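PDB 6NBO: N-isopropylammelide isopropylaminohydrolase from Burkholderia multivorans ATCC 17616, which belongs to the amidohydrolase family of TIM-barrel enzymes and binds zinc. Local coordinates for residues V246-A251 / L272-V277; R268-G273 / A295-I300; A24-I29 / P39-P44; L13-R18 / C47-G52; L68-W73 / V306-T311. All coordinates share one frame; numbering follows the deposited sequence. Where two conformers were deposited one is given.

Contact 1: V246-A251 / L272-V277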
# COMPACT_ATOMS: atom_id res chain seq x y z
N VAL A 246 -13.75 -3.99 1.21
CA VAL A 246 -13.20 -4.04 2.56
C VAL A 246 -11.83 -4.69 2.52
O VAL A 246 -11.62 -5.70 1.85
CB VAL A 246 -14.15 -4.80 3.52
CG1 VAL A 246 -13.48 -5.02 4.89
CG2 VAL A 246 -15.45 -4.04 3.68
N THR A 247 -10.88 -4.09 3.23
CA THR A 247 -9.52 -4.58 3.39
C THR A 247 -9.25 -4.74 4.87
O THR A 247 -9.67 -3.90 5.68
CB THR A 247 -8.51 -3.59 2.75
OG1 THR A 247 -8.81 -3.44 1.36
CG2 THR A 247 -7.06 -4.04 2.92
N ILE A 248 -8.59 -5.83 5.24
CA ILE A 248 -8.14 -6.06 6.62
C ILE A 248 -6.63 -5.87 6.65
O ILE A 248 -5.90 -6.61 5.99
CB ILE A 248 -8.49 -7.46 7.12
CG1 ILE A 248 -9.95 -7.80 6.79
CG2 ILE A 248 -8.21 -7.54 8.64
CD1 ILE A 248 -10.95 -6.93 7.52
N SER A 249 -6.16 -4.90 7.45
CA SER A 249 -4.73 -4.69 7.58
C SER A 249 -4.19 -5.42 8.80
O SER A 249 -4.82 -5.42 9.87
CB SER A 249 -4.41 -3.20 7.69
OG SER A 249 -4.53 -2.56 6.41
N HIS A 250 -3.00 -6.02 8.63
CA HIS A 250 -2.22 -6.74 9.64
C HIS A 250 -2.79 -8.14 9.87
O HIS A 250 -2.18 -9.13 9.45
CB HIS A 250 -2.13 -5.92 10.93
CG HIS A 250 -1.56 -4.55 10.71
ND1 HIS A 250 -0.45 -4.33 9.92
CD2 HIS A 250 -1.96 -3.33 11.14
CE1 HIS A 250 -0.18 -3.04 9.89
NE2 HIS A 250 -1.08 -2.41 10.62
N ALA A 251 -3.96 -8.23 10.51
CA ALA A 251 -4.67 -9.50 10.63
C ALA A 251 -3.82 -10.57 11.30
O ALA A 251 -3.83 -11.74 10.91
CB ALA A 251 -5.16 -9.99 9.27
N LEU A 272 -15.86 -12.72 -0.43
CA LEU A 272 -16.28 -11.33 -0.37
C LEU A 272 -15.31 -10.37 -1.05
O LEU A 272 -15.53 -9.16 -1.03
CB LEU A 272 -16.50 -10.91 1.08
CG LEU A 272 -17.70 -11.59 1.73
CD1 LEU A 272 -17.69 -11.43 3.24
CD2 LEU A 272 -18.97 -10.99 1.14
N GLY A 273 -14.24 -10.88 -1.65
CA GLY A 273 -13.25 -10.01 -2.23
C GLY A 273 -12.52 -9.17 -1.21
O GLY A 273 -12.10 -8.06 -1.52
N VAL A 274 -12.36 -9.67 0.01
CA VAL A 274 -11.62 -8.97 1.06
C VAL A 274 -10.15 -9.35 0.97
O VAL A 274 -9.79 -10.52 1.09
CB VAL A 274 -12.18 -9.30 2.45
CG1 VAL A 274 -11.29 -8.70 3.53
CG2 VAL A 274 -13.62 -8.82 2.57
N ALA A 275 -9.28 -8.35 0.76
CA ALA A 275 -7.84 -8.55 0.72
C ALA A 275 -7.24 -8.36 2.11
O ALA A 275 -7.86 -7.78 3.00
CB ALA A 275 -7.19 -7.56 -0.26
N VAL A 276 -6.03 -8.88 2.28
CA VAL A 276 -5.31 -8.71 3.53
C VAL A 276 -4.00 -7.97 3.24
O VAL A 276 -3.34 -8.20 2.23
CB VAL A 276 -5.07 -10.06 4.26
CG1 VAL A 276 -4.10 -10.97 3.49
CG2 VAL A 276 -4.61 -9.83 5.70
N VAL A 277 -3.66 -7.04 4.14
CA VAL A 277 -2.39 -6.33 4.07
C VAL A 277 -1.44 -6.96 5.07
O VAL A 277 -1.78 -7.12 6.25
CB VAL A 277 -2.56 -4.83 4.38
CG1 VAL A 277 -1.19 -4.18 4.51
CG2 VAL A 277 -3.41 -4.16 3.32
O HOH W 1 -15.18 -6.62 0.56
O HOH W 2 -9.78 -5.39 -0.17
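Ile248 and Val274 meet at the apolar heart of this strand pair, the CG1 methylene of Ile248 lying 3.6 Å from Val274 CG1. Further along the same face, CG2 of Val276 comes within 3.6 Å of Ala251 CB, where the chain has already left the first strand. The opposite face carries Thr247, whose CG2, anti to the backbone N, lies beside its own carbonyl carbon and there crosses the Val277 side chain, 3.7 Å from Val277 CG2. Val277 CB also packs 3.6 Å from Ser249 OG, a hydroxyl that is hydrogen-bonded to Asp216 and His65. Between the faces run the parallel strand bonds: Ile248 N to Ala275 O at 3.1 Å, almost straight, then Val277 N to Ile248 O and a more bent one from His250 N to Val277 O, both 2.9 Å. At the polar edge the strands part, and one water enters: it donates to Val246 O, accepts from Ala275 N at 3.1 Å and is hydrogen-bonded to Thr247 OG1, which is also held by Arg124. Beyond the last bridge, His250 is a zinc ligand together with Asp304. Neighbouring parallel strands delivering a metal ligand from a strand end are characteristic of the amidohydrolase TIM barrel.

Contact 2: R268-G273 / A295-I300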
# COMPACT_ATOMS: atom_id res chain seq x y z
N ARG A 268 -14.15 -17.13 3.58
CA ARG A 268 -15.15 -16.06 3.56
C ARG A 268 -14.57 -14.79 2.97
O ARG A 268 -15.24 -14.10 2.19
CB ARG A 268 -15.66 -15.81 4.98
CG ARG A 268 -16.48 -16.97 5.51
CD ARG A 268 -16.71 -16.83 7.00
NE ARG A 268 -17.52 -15.66 7.33
CZ ARG A 268 -17.72 -15.23 8.56
NH1 ARG A 268 -17.16 -15.87 9.57
NH2 ARG A 268 -18.46 -14.15 8.78
N MET A 269 -13.33 -14.45 3.34
CA MET A 269 -12.69 -13.28 2.76
C MET A 269 -12.56 -13.41 1.25
O MET A 269 -12.82 -12.45 0.51
CB MET A 269 -11.31 -13.07 3.41
CG MET A 269 -11.42 -12.88 4.93
SD MET A 269 -9.83 -12.97 5.75
CE MET A 269 -9.04 -11.59 4.97
N ALA A 270 -12.17 -14.58 0.76
CA ALA A 270 -12.05 -14.76 -0.69
C ALA A 270 -13.40 -14.53 -1.37
O ALA A 270 -13.49 -13.82 -2.37
CB ALA A 270 -11.52 -16.16 -1.01
N GLU A 271 -14.45 -15.14 -0.81
CA GLU A 271 -15.80 -14.98 -1.36
C GLU A 271 -16.20 -13.51 -1.44
O GLU A 271 -16.81 -13.09 -2.43
CB GLU A 271 -16.79 -15.78 -0.50
CG GLU A 271 -18.24 -15.64 -0.91
CD GLU A 271 -18.48 -16.04 -2.36
OE1 GLU A 271 -17.88 -17.05 -2.80
OE2 GLU A 271 -19.25 -15.35 -3.05
N LEU A 272 -15.86 -12.72 -0.43
CA LEU A 272 -16.28 -11.33 -0.37
C LEU A 272 -15.31 -10.37 -1.05
O LEU A 272 -15.53 -9.16 -1.03
CB LEU A 272 -16.50 -10.91 1.08
CG LEU A 272 -17.70 -11.59 1.73
CD1 LEU A 272 -17.69 -11.43 3.24
CD2 LEU A 272 -18.97 -10.99 1.14
N GLY A 273 -14.24 -10.88 -1.65
CA GLY A 273 -13.25 -10.01 -2.23
C GLY A 273 -12.52 -9.17 -1.21
O GLY A 273 -12.10 -8.06 -1.52
N ALA A 295 -6.20 -20.02 -0.42
CA ALA A 295 -7.62 -19.81 -0.17
C ALA A 295 -8.24 -18.83 -1.15
O ALA A 295 -9.46 -18.65 -1.12
CB ALA A 295 -7.84 -19.31 1.27
N GLY A 296 -7.45 -18.20 -2.00
CA GLY A 296 -8.00 -17.22 -2.92
C GLY A 296 -8.08 -15.82 -2.37
O GLY A 296 -8.84 -15.01 -2.90
N VAL A 297 -7.32 -15.51 -1.33
CA VAL A 297 -7.32 -14.19 -0.70
C VAL A 297 -6.16 -13.39 -1.27
O VAL A 297 -5.01 -13.83 -1.22
CB VAL A 297 -7.23 -14.29 0.83
CG1 VAL A 297 -7.12 -12.88 1.45
CG2 VAL A 297 -8.45 -15.00 1.39
N THR A 298 -6.44 -12.21 -1.80
CA THR A 298 -5.39 -11.34 -2.30
C THR A 298 -4.56 -10.76 -1.16
O THR A 298 -5.11 -10.30 -0.15
CB THR A 298 -5.99 -10.20 -3.11
OG1 THR A 298 -6.72 -10.75 -4.21
CG2 THR A 298 -4.90 -9.25 -3.63
N VAL A 299 -3.24 -10.76 -1.32
CA VAL A 299 -2.32 -10.25 -0.31
C VAL A 299 -1.69 -8.96 -0.82
O VAL A 299 -1.12 -8.92 -1.91
CB VAL A 299 -1.23 -11.28 0.06
CG1 VAL A 299 -0.29 -10.69 1.12
CG2 VAL A 299 -1.88 -12.55 0.61
N ILE A 300 -1.80 -7.91 -0.00
CA ILE A 300 -1.24 -6.58 -0.26
C ILE A 300 -0.03 -6.39 0.65
O ILE A 300 -0.13 -6.57 1.86
CB ILE A 300 -2.28 -5.48 0.01
CG1 ILE A 300 -3.57 -5.71 -0.80
CG2 ILE A 300 -1.68 -4.09 -0.26
CD1 ILE A 300 -4.75 -4.90 -0.29
O HOH W 3 -11.13 -12.41 -3.30
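A chi1 of 175° in Val297 places CG1 anti to the backbone N and leaves CG2 beside that N, and it is CG2 that meets the helix end 268-272. This methyl lies 4.0 Å from Met269 CB and 4.1 Å from Ala270 CB, bridging two consecutive helical residues; it also approaches the backbone, 3.8 Å from Ala270 N. Met269 touches Val297 through its CB. Ala270 presents its methyl to the turn at 295-296: CB is 3.2 Å from Ala295 O and 3.5 Å from Gly296 O, so two carbonyl oxygens border one small apolar group. Both chain segments are helix ends of the barrel's outer layer running on to strands of its wall. Each helix closes in a Schellman motif, with Gly273 and Gly296 as the residues of positive phi. Gly296 has no side chain on the side facing Ala270, and its carbonyl lies against that methyl. No direct hydrogen bond joins the two segments. A water donates to Ala270 O at 2.9 Å and makes a weak, long bond to Gly296 O. Away from the contact, Arg268 forms a salt bridge with Asp231, and Met269 also packs on Leu234 of helix 223-239; past Val297, the chain enters strand 299-301, where Ile300 packs on Ala275 and Val277.

Contact 3: A24-I29 / P39-P44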
# COMPACT_ATOMS: atom_id res chain seq x y z
N ALA A 24 13.15 -10.89 -24.60
CA ALA A 24 13.12 -9.44 -24.48
C ALA A 24 12.11 -8.85 -25.46
O ALA A 24 11.76 -9.45 -26.47
CB ALA A 24 14.50 -8.85 -24.75
N LEU A 25 11.63 -7.65 -25.14
CA LEU A 25 10.70 -6.96 -26.03
C LEU A 25 10.90 -5.46 -25.89
O LEU A 25 11.71 -4.99 -25.08
CB LEU A 25 9.25 -7.37 -25.74
CG LEU A 25 8.74 -7.38 -24.30
CD1 LEU A 25 8.60 -5.99 -23.68
CD2 LEU A 25 7.41 -8.13 -24.24
N ASP A 26 10.16 -4.70 -26.70
CA ASP A 26 10.08 -3.26 -26.57
C ASP A 26 8.72 -2.88 -26.00
O ASP A 26 7.74 -3.61 -26.13
CB ASP A 26 10.26 -2.54 -27.92
CG ASP A 26 11.51 -2.97 -28.66
OD1 ASP A 26 12.51 -3.38 -28.03
OD2 ASP A 26 11.47 -2.89 -29.89
N ILE A 27 8.67 -1.71 -25.37
CA ILE A 27 7.44 -1.15 -24.82
C ILE A 27 7.26 0.22 -25.44
O ILE A 27 8.06 1.13 -25.18
CB ILE A 27 7.46 -1.06 -23.28
CG1 ILE A 27 7.68 -2.43 -22.66
CG2 ILE A 27 6.16 -0.43 -22.76
CD1 ILE A 27 7.88 -2.38 -21.11
N LEU A 28 6.21 0.38 -26.24
CA LEU A 28 5.86 1.67 -26.81
C LEU A 28 4.83 2.36 -25.93
O LEU A 28 3.78 1.78 -25.63
CB LEU A 28 5.31 1.52 -28.23
CG LEU A 28 4.88 2.82 -28.91
CD1 LEU A 28 6.07 3.77 -29.10
CD2 LEU A 28 4.18 2.57 -30.25
N ILE A 29 5.12 3.59 -25.54
CA ILE A 29 4.25 4.38 -24.68
C ILE A 29 3.76 5.57 -25.47
O ILE A 29 4.54 6.22 -26.18
CB ILE A 29 5.00 4.84 -23.41
CG1 ILE A 29 5.26 3.64 -22.50
CG2 ILE A 29 4.24 5.95 -22.70
CD1 ILE A 29 6.42 3.88 -21.54
N PRO A 39 8.50 -7.57 -29.83
CA PRO A 39 9.90 -7.48 -30.27
C PRO A 39 10.07 -6.50 -31.42
O PRO A 39 9.27 -6.47 -32.36
CB PRO A 39 10.20 -8.92 -30.72
CG PRO A 39 8.88 -9.40 -31.25
CD PRO A 39 7.83 -8.77 -30.34
N SER A 40 11.14 -5.71 -31.34
CA SER A 40 11.57 -4.85 -32.45
C SER A 40 10.42 -4.01 -33.00
O SER A 40 10.11 -4.03 -34.19
CB SER A 40 12.20 -5.68 -33.57
OG SER A 40 13.37 -6.34 -33.10
N LEU A 41 9.77 -3.26 -32.10
CA LEU A 41 8.66 -2.41 -32.51
C LEU A 41 9.12 -1.28 -33.42
O LEU A 41 10.23 -0.76 -33.28
CB LEU A 41 7.97 -1.82 -31.28
CG LEU A 41 7.33 -2.79 -30.29
CD1 LEU A 41 6.57 -2.04 -29.18
CD2 LEU A 41 6.41 -3.74 -31.04
N ASP A 42 8.25 -0.91 -34.37
CA ASP A 42 8.49 0.28 -35.17
C ASP A 42 8.32 1.53 -34.33
O ASP A 42 7.52 1.58 -33.39
CB ASP A 42 7.54 0.33 -36.37
CG ASP A 42 7.31 -1.02 -36.99
OD1 ASP A 42 8.19 -1.46 -37.77
OD2 ASP A 42 6.28 -1.66 -36.67
N ALA A 43 9.09 2.56 -34.67
CA ALA A 43 9.04 3.82 -33.96
C ALA A 43 8.08 4.76 -34.67
O ALA A 43 8.29 5.05 -35.86
CB ALA A 43 10.42 4.45 -33.88
N PRO A 44 7.03 5.24 -34.02
CA PRO A 44 6.25 6.33 -34.61
C PRO A 44 7.15 7.51 -34.89
O PRO A 44 8.15 7.73 -34.18
CB PRO A 44 5.21 6.65 -33.52
CG PRO A 44 5.11 5.41 -32.69
CD PRO A 44 6.49 4.80 -32.72
O HOH W 4 12.41 -1.05 -31.78
O HOH W 5 12.81 -5.99 -28.79
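Asp26 reaches across to the backbone of the 39-44 loop, and its OD2 accepts a hydrogen bond from Leu41 N at 2.8 Å. The donor arrives on the anti side of the oxygen, 22° out of the carboxylate plane, and the N-H...O angle is 146°, a moderately bent bond. Nearer the backbone, Asp26 CB packs 3.8 Å from Leu41 CG. Leu41 then extends its CD1 over the strand, 3.9 Å from Leu28 CB. With CG of Leu28 anti to its backbone N (chi1 178°), that side chain reaches toward Pro44, Leu28 CD1 lying 3.8 Å from Pro44 CD. Two waters complete the inner shell: one donates to both Asp26 OD2 and Leu41 O, the other donates to Asp26 OD1 and accepts from Ser40 N at 3.1 Å. Farther out, OD1 also receives the backbone N of Asn16 from strand 11-17. Strand 25-30 belongs to the small mixed N-terminal sheet, and the 39-44 loop, leading from strand 33-38 to strand 48-51, packs against it. The buried carboxylate therefore takes backbone N-H groups from two sides, one per oxygen, with a water added at each. Such a set of donors would be expected to stabilise its negative charge and to fix the rotation of the group.

Contact 4: L13-R18 / C47-G52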
# COMPACT_ATOMS: atom_id res chain seq x y z
N LEU A 13 9.50 5.07 -26.77
CA LEU A 13 9.78 3.68 -27.10
C LEU A 13 10.94 3.22 -26.21
O LEU A 13 12.07 3.69 -26.37
CB LEU A 13 10.13 3.51 -28.58
CG LEU A 13 10.48 2.08 -29.02
CD1 LEU A 13 9.35 1.12 -28.70
CD2 LEU A 13 10.82 2.04 -30.50
N ILE A 14 10.64 2.32 -25.29
CA ILE A 14 11.66 1.70 -24.44
C ILE A 14 12.05 0.39 -25.11
O ILE A 14 11.27 -0.56 -25.16
CB ILE A 14 11.13 1.45 -23.03
CG1 ILE A 14 10.60 2.75 -22.40
CG2 ILE A 14 12.22 0.78 -22.17
CD1 ILE A 14 9.89 2.53 -21.04
N ARG A 15 13.27 0.33 -25.64
CA ARG A 15 13.72 -0.83 -26.38
C ARG A 15 14.44 -1.82 -25.48
O ARG A 15 15.15 -1.43 -24.55
CB ARG A 15 14.65 -0.42 -27.52
CG ARG A 15 13.93 0.11 -28.74
CD ARG A 15 14.94 0.43 -29.82
NE ARG A 15 14.29 0.92 -31.02
CZ ARG A 15 14.84 1.82 -31.84
NH1 ARG A 15 16.04 2.31 -31.57
NH2 ARG A 15 14.18 2.22 -32.92
N ASN A 16 14.29 -3.11 -25.79
CA ASN A 16 15.20 -4.15 -25.34
C ASN A 16 15.16 -4.32 -23.81
O ASN A 16 16.16 -4.16 -23.11
CB ASN A 16 16.62 -3.85 -25.83
CG ASN A 16 17.61 -4.94 -25.47
OD1 ASN A 16 17.23 -6.09 -25.27
ND2 ASN A 16 18.89 -4.58 -25.40
N VAL A 17 13.97 -4.63 -23.30
CA VAL A 17 13.77 -4.94 -21.89
C VAL A 17 13.13 -6.31 -21.76
O VAL A 17 12.63 -6.88 -22.73
CB VAL A 17 12.91 -3.89 -21.17
CG1 VAL A 17 13.64 -2.54 -21.14
CG2 VAL A 17 11.54 -3.77 -21.84
N ARG A 18 13.15 -6.84 -20.55
CA ARG A 18 12.61 -8.16 -20.25
C ARG A 18 11.59 -8.02 -19.13
O ARG A 18 11.84 -7.34 -18.13
CB ARG A 18 13.72 -9.13 -19.84
CG ARG A 18 14.67 -9.54 -20.97
CD ARG A 18 15.88 -10.29 -20.40
NE ARG A 18 16.59 -9.47 -19.42
CZ ARG A 18 16.85 -9.84 -18.18
NH1 ARG A 18 16.49 -11.04 -17.75
NH2 ARG A 18 17.50 -9.01 -17.36
N CYS A 47 9.34 9.90 -32.17
CA CYS A 47 9.22 9.29 -30.86
C CYS A 47 10.56 9.30 -30.14
O CYS A 47 11.60 9.04 -30.75
CB CYS A 47 8.70 7.86 -31.06
SG CYS A 47 8.59 6.77 -29.68
N ALA A 48 10.54 9.59 -28.84
CA ALA A 48 11.75 9.46 -28.03
C ALA A 48 12.12 7.99 -27.87
O ALA A 48 11.25 7.11 -27.81
CB ALA A 48 11.56 10.11 -26.66
N ILE A 49 13.42 7.72 -27.80
CA ILE A 49 13.95 6.36 -27.68
C ILE A 49 14.67 6.25 -26.35
O ILE A 49 15.51 7.09 -26.01
CB ILE A 49 14.91 6.02 -28.83
CG1 ILE A 49 14.26 6.27 -30.19
CG2 ILE A 49 15.38 4.58 -28.70
CD1 ILE A 49 13.06 5.40 -30.42
N GLU A 50 14.37 5.19 -25.60
CA GLU A 50 15.10 4.86 -24.38
C GLU A 50 15.67 3.45 -24.56
O GLU A 50 14.91 2.50 -24.78
CB GLU A 50 14.18 4.96 -23.16
CG GLU A 50 14.85 4.82 -21.84
CD GLU A 50 15.73 6.00 -21.49
OE1 GLU A 50 15.50 7.13 -21.99
OE2 GLU A 50 16.64 5.80 -20.68
N GLU A 51 16.99 3.32 -24.49
CA GLU A 51 17.62 2.01 -24.65
C GLU A 51 17.61 1.28 -23.31
O GLU A 51 18.32 1.68 -22.38
CB GLU A 51 19.04 2.15 -25.20
CG GLU A 51 19.11 2.63 -26.66
CD GLU A 51 18.46 1.67 -27.66
OE1 GLU A 51 18.19 0.50 -27.29
OE2 GLU A 51 18.22 2.08 -28.83
N GLY A 52 16.81 0.22 -23.21
CA GLY A 52 16.70 -0.53 -21.96
C GLY A 52 17.88 -1.43 -21.66
O GLY A 52 18.04 -1.85 -20.50
O HOH W 6 19.16 -1.26 -25.49
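Strands 13-15 and 48-51 pair in parallel, with Leu13 opposite Ile49, Ile14 opposite Glu50 and Arg15 opposite Glu51. Four backbone hydrogen bonds hold the pair: Leu13 N to Ala48 O, Glu50 N to Leu13 O and Arg15 N to Glu50 O, each 2.9 Å, then Gly52 N to Arg15 O at 2.7 Å, the most bent of the four. CA-H...O contacts from Ile49 to Leu13 O and from Ile14 to Glu50 O lie between them.

Among the apolar contacts, Leu13 and Ile49 run side by side, Leu13 CB being 3.9 Å from Ile49 CD1, and Cys47 SG approaches the same CB to 3.8 Å. At the far end Val17 CG1 packs 3.8 Å from Gly52 CA, directly on the side-chain-free backbone.

Charge enters through Arg15, extended from CG to NE and crossing Ile49 and Glu51. Its guanidinium has Ile49 CD1 over one face, toward the rim, and Glu51 OE2 at its edge: a long salt bridge of 3.5 Å from NH1, the two planes 41° apart. The bend of Glu51 at chi2 (-62°) brings its carboxylate back toward Arg15, OE1 near CB. On the other face of the sheet the end of Glu50 leads away from strand 13-15 to a salt bridge with Arg397.

Strand 48-51 is an outer strand of a four-stranded mixed sheet; strand 11-17 lies inside it, antiparallel to strand 25-30, against which Asn16 and Val17 form a G1 bulge facing Leu25.

Contact 5: L68-W73 / V306-T311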
# COMPACT_ATOMS: atom_id res chain seq x y z
N LEU A 68 1.84 8.20 5.60
CA LEU A 68 2.67 9.29 5.09
C LEU A 68 2.63 10.50 6.01
O LEU A 68 3.57 11.30 6.03
CB LEU A 68 2.24 9.71 3.68
CG LEU A 68 2.39 8.76 2.49
CD1 LEU A 68 1.81 9.39 1.23
CD2 LEU A 68 3.84 8.35 2.29
N ASP A 69 1.53 10.67 6.75
CA ASP A 69 1.41 11.83 7.62
C ASP A 69 2.36 11.76 8.80
O ASP A 69 2.75 12.80 9.35
CB ASP A 69 -0.04 12.00 8.09
CG ASP A 69 -0.57 10.79 8.88
OD1 ASP A 69 -0.24 9.64 8.53
OD2 ASP A 69 -1.33 11.01 9.86
N LYS A 70 2.76 10.55 9.22
CA LYS A 70 3.52 10.37 10.46
C LYS A 70 5.03 10.42 10.26
O LYS A 70 5.76 10.56 11.25
CB LYS A 70 3.21 9.00 11.10
CG LYS A 70 1.79 8.72 11.58
CD LYS A 70 1.76 7.26 12.08
CE LYS A 70 0.35 6.74 12.36
NZ LYS A 70 -0.25 7.31 13.60
N THR A 71 5.50 10.25 9.02
CA THR A 71 6.91 9.99 8.76
C THR A 71 7.77 11.19 9.12
O THR A 71 7.35 12.34 9.00
CB THR A 71 7.13 9.63 7.29
OG1 THR A 71 8.50 9.25 7.10
CG2 THR A 71 6.81 10.81 6.37
N HIS A 72 8.99 10.89 9.57
CA HIS A 72 10.03 11.90 9.74
C HIS A 72 11.04 11.87 8.59
O HIS A 72 12.16 12.37 8.74
CB HIS A 72 10.75 11.72 11.08
CG HIS A 72 9.87 12.01 12.26
ND1 HIS A 72 10.37 12.52 13.44
CD2 HIS A 72 8.54 11.86 12.44
CE1 HIS A 72 9.38 12.67 14.30
NE2 HIS A 72 8.26 12.28 13.72
N TRP A 73 10.66 11.27 7.46
CA TRP A 73 11.52 11.27 6.29
C TRP A 73 11.96 12.69 5.95
O TRP A 73 11.14 13.61 5.95
CB TRP A 73 10.79 10.65 5.10
CG TRP A 73 11.74 10.24 4.01
CD1 TRP A 73 12.10 10.96 2.90
CD2 TRP A 73 12.47 9.01 3.94
NE1 TRP A 73 13.01 10.25 2.15
CE2 TRP A 73 13.25 9.05 2.76
CE3 TRP A 73 12.54 7.87 4.76
CZ2 TRP A 73 14.09 8.00 2.39
CZ3 TRP A 73 13.38 6.83 4.39
CH2 TRP A 73 14.14 6.90 3.21
N VAL A 306 7.12 4.55 8.30
CA VAL A 306 8.47 4.75 7.77
C VAL A 306 9.14 5.84 8.60
O VAL A 306 8.81 7.02 8.46
CB VAL A 306 8.46 5.14 6.28
CG1 VAL A 306 9.89 5.48 5.83
CG2 VAL A 306 7.86 4.02 5.43
N ARG A 307 10.07 5.44 9.46
CA ARG A 307 10.89 6.37 10.25
C ARG A 307 10.04 7.42 10.97
O ARG A 307 10.17 8.62 10.75
CB ARG A 307 11.94 7.04 9.36
CG ARG A 307 12.92 6.05 8.77
CD ARG A 307 14.25 6.69 8.36
NE ARG A 307 14.92 5.78 7.44
CZ ARG A 307 15.94 6.10 6.65
NH1 ARG A 307 16.47 7.32 6.68
NH2 ARG A 307 16.44 5.17 5.84
N ASP A 308 9.15 6.93 11.83
CA ASP A 308 8.27 7.83 12.56
C ASP A 308 8.52 7.63 14.05
O ASP A 308 9.57 7.10 14.42
CB ASP A 308 6.80 7.64 12.14
CG ASP A 308 6.30 6.21 12.33
OD1 ASP A 308 6.75 5.51 13.26
OD2 ASP A 308 5.42 5.80 11.55
N THR A 309 7.60 8.07 14.92
CA THR A 309 7.86 7.89 16.35
C THR A 309 7.51 6.49 16.84
O THR A 309 7.87 6.15 17.97
CB THR A 309 7.10 8.93 17.20
OG1 THR A 309 5.70 8.62 17.20
CG2 THR A 309 7.32 10.34 16.67
N TRP A 310 6.83 5.68 16.02
CA TRP A 310 6.57 4.29 16.35
C TRP A 310 7.74 3.39 15.97
O TRP A 310 8.14 2.51 16.74
CB TRP A 310 5.32 3.77 15.64
CG TRP A 310 4.00 4.36 16.04
CD1 TRP A 310 3.52 5.59 15.70
CD2 TRP A 310 2.97 3.71 16.79
NE1 TRP A 310 2.26 5.76 16.23
CE2 TRP A 310 1.90 4.62 16.90
CE3 TRP A 310 2.86 2.46 17.40
CZ2 TRP A 310 0.73 4.31 17.60
CZ3 TRP A 310 1.70 2.15 18.09
CH2 TRP A 310 0.65 3.08 18.18
N THR A 311 8.28 3.57 14.75
CA THR A 311 9.25 2.62 14.23
C THR A 311 10.38 3.35 13.52
O THR A 311 10.12 4.33 12.81
CB THR A 311 8.60 1.61 13.27
OG1 THR A 311 9.58 0.68 12.79
CG2 THR A 311 7.96 2.31 12.06
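Thr71 and His72 grip the backbone of 306-307 in the tight part of this contact. The hydroxyl of Thr71 donates to Val306 O at 2.6 Å, from a position tilted 22° out of the carbonyl plane, and next to it His72 N donates to Arg307 O at 2.8 Å. With OG1 anti to the backbone N (chi1 -174°), Thr71 can also accept from Trp73 N at 3.0 Å, closing an ST turn, so one hydroxyl both ties the loops together and shapes its own. Asp308 CB presses close to Lys70 O, and its OD1 is turned back into its own loop, taking Trp310 N from above the carboxylate plane and Thr311 N nearly along the C-O axis: an Asx turn within an Asx motif. The CG2 methyl of Thr309 sits 3.7 Å from His72 NE2.

Toward the outside the packing passes to side chains alone. Trp73 CE3 rests 3.7 Å from Val306 CG1, and Trp73 CZ3 stands 3.5 Å above the centre of the exposed Arg307 guanidinium, the two planes inclined by 44°. The loose element is the exposed, poorly ordered Trp310, whose NE1 is about 4.0 Å from Lys70 NZ. Lys70 NZ itself is firmly held, in salt bridges with Glu93 and Asp128, and Trp310 NE1 is hydrogen-bonded to the same Glu93.

The two loops follow strands 56-66 and 299-301 of the barrel. Helix 89-97 lies against Lys70 and Thr309, helix 104-117 packs on Thr71 and Trp73, and the His72 ring meets those of Tyr96 and His102.

Overall arrangement
Contacts 1 and 2 are adjoining parts of the barrel, their centres 7 Å apart and sharing Leu272 and Gly273; Val276 O probably accepts from Ile300 N, carrying the strand pairing of contact 1 on to strand 299-301. Contact 5 joins loops that follow the barrel's first and last strands and encloses contacts 1 and 2 in sequence; it lies about 23 Å from contact 1 between centres. A zinc ion lies about 3 Å from the side chain of His250 in contact 1, and the Trp310 side chain in contact 5 is about 6 Å from a zinc ion, nearest atoms. Contacts 3 and 4, also 7 Å apart, share the small N-terminal sheet; the centre of contact 4 is about 37 Å from that of contact 1.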